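TatD-related deoxyribonuclease (Thermotoga maritima, PDB 1J6O) probably acts as a metal-dependent DNA nuclease, hydrolysing ester bonds in DNA. Local coordinates at residues L244-E248 and A249-E253. Numbering follows the deposited sequence.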
loop_
_atom_site.group_PDB
_atom_site.type_symbol
_atom_site.label_atom_id
_atom_site.label_comp_id
_atom_site.label_asym_id
_atom_site.label_seq_id
_atom_site.Cartn_x
_atom_site.Cartn_y
_atom_site.Cartn_z
ATOM N N LEU A 244 -7.939 -13.128 -15.157
ATOM C CA LEU A 244 -8.138 -12.221 -16.282
ATOM C C LEU A 244 -7.887 -12.872 -17.623
ATOM O O LEU A 244 -8.127 -12.257 -18.658
ATOM C CB LEU A 244 -7.214 -11.013 -16.167
ATOM C CG LEU A 244 -7.511 -10.045 -15.020
ATOM C CD1 LEU A 244 -6.395 -9.027 -14.951
ATOM C CD2 LEU A 244 -8.842 -9.367 -15.242
ATOM N N GLY A 245 -7.391 -14.102 -17.593
ATOM C CA GLY A 245 -7.106 -14.805 -18.826
ATOM C C GLY A 245 -6.025 -14.125 -19.654
ATOM O O GLY A 245 -6.139 -14.060 -20.888
ATOM N N VAL A 246 -4.976 -13.608 -19.005
ATOM C CA VAL A 246 -3.893 -12.942 -19.731
ATOM C C VAL A 246 -2.514 -13.453 -19.284
ATOM O O VAL A 246 -2.382 -14.073 -18.229
ATOM C CB VAL A 246 -3.946 -11.382 -19.564
ATOM C CG1 VAL A 246 -5.324 -10.862 -19.963
ATOM C CG2 VAL A 246 -3.622 -10.974 -18.122
ATOM N N PRO A 247 -1.474 -13.229 -20.097
ATOM C CA PRO A 247 -0.143 -13.702 -19.693
ATOM C C PRO A 247 0.339 -13.018 -18.392
ATOM O O PRO A 247 -0.060 -11.882 -18.093
ATOM C CB PRO A 247 0.739 -13.320 -20.885
ATOM C CG PRO A 247 -0.217 -13.248 -22.042
ATOM C CD PRO A 247 -1.460 -12.645 -21.446
ATOM N N GLU A 248 1.189 -13.699 -17.621
ATOM C CA GLU A 248 1.696 -13.112 -16.378
ATOM C C GLU A 248 2.523 -11.887 -16.744
ATOM O O GLU A 248 2.632 -10.932 -15.971
ATOM C CB GLU A 248 2.553 -14.124 -15.599
ATOM C CG GLU A 248 1.755 -15.274 -15.026
ATOM C CD GLU A 248 2.603 -16.222 -14.203
ATOM O OE1 GLU A 248 3.834 -16.262 -14.427
ATOM O OE2 GLU A 248 2.043 -16.937 -13.345
ATOM N N ALA A 249 3.100 -11.909 -17.939
ATOM C CA ALA A 249 3.896 -10.788 -18.381
ATOM C C ALA A 249 3.011 -9.552 -18.476
ATOM O O ALA A 249 3.475 -8.437 -18.234
ATOM C CB ALA A 249 4.514 -11.079 -19.744
ATOM N N LYS A 250 1.740 -9.739 -18.826
ATOM C CA LYS A 250 0.829 -8.594 -18.945
ATOM C C LYS A 250 0.484 -8.009 -17.588
ATOM O O LYS A 250 0.362 -6.783 -17.439
ATOM C CB LYS A 250 -0.473 -8.966 -19.679
ATOM C CG LYS A 250 -0.278 -9.434 -21.134
ATOM C CD LYS A 250 -1.343 -8.815 -22.070
ATOM C CE LYS A 250 -1.464 -9.601 -23.368
ATOM N NZ LYS A 250 -0.123 -9.834 -23.993
ATOM N N VAL A 251 0.315 -8.880 -16.605
ATOM C CA VAL A 251 -0.010 -8.415 -15.271
ATOM C C VAL A 251 1.195 -7.655 -14.698
ATOM O O VAL A 251 1.054 -6.565 -14.140
ATOM C CB VAL A 251 -0.340 -9.583 -14.336
ATOM C CG1 VAL A 251 -0.785 -9.036 -13.007
ATOM C CG2 VAL A 251 -1.437 -10.459 -14.951
ATOM N N ASP A 252 2.379 -8.233 -14.855
ATOM C CA ASP A 252 3.598 -7.608 -14.349
ATOM C C ASP A 252 3.882 -6.263 -14.973
ATOM O O ASP A 252 4.206 -5.317 -14.273
ATOM C CB ASP A 252 4.828 -8.479 -14.595
ATOM C CG ASP A 252 4.851 -9.743 -13.754
ATOM O OD1 ASP A 252 4.244 -9.783 -12.679
ATOM O OD2 ASP A 252 5.511 -10.718 -14.181
ATOM N N GLU A 253 3.788 -6.181 -16.299
ATOM C CA GLU A 253 4.055 -4.925 -16.969
ATOM C C GLU A 253 3.134 -3.817 -16.537
ATOM O O GLU A 253 3.591 -2.725 -16.193
ATOM C CB GLU A 253 3.973 -5.079 -18.493
ATOM C CG GLU A 253 4.179 -3.755 -19.203
#
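K250 lays its side chain against the ring of P247, crossing it at a slant: CG of K250 comes to 3.4 Å from CD of P247, tighter than usual for two carbons. The lysine starts with CG beside its own backbone N (chi1 -62°), then bends at chi2 and again at chi4, which brings CE to 3.6 Å from CD of P247 and NZ near its CG. V246 meets the helix next to this pair. Its CG2 sits 3.9 Å from CG2 of V251, the two valines crossing at about a right angle, and lies nearly as close to CB of K250. All this happens where helix 233-244 hands over to helix 248-264 on the outside of the TIM-type barrel. G245, with positive phi, is the C' residue of the Schellman motif that closes the first helix, and P247 takes the N-cap position of the second. The carbonyl O of P247 accepts a hydrogen bond from K250 N at 2.9 Å, the donor standing well above the carbonyl plane, and a weak one from V251 N. One residue on, D252 N gives E248 O a nearly straight bond of 2.9 Å, coming in almost end-on to the carbonyl, unlike K250 N. The D252 side chain, CG beside its own N (chi1 -69°), touches V237 and H11, the latter in the N-terminal histidine run, probably a tag remnant. An alanine here would probably lose the contact with V237 and leave a gap beside the preceding helix. V251, buried, packs on I240 and L206; the extended E248 side chain touches E238 and S241 of helix 233-244.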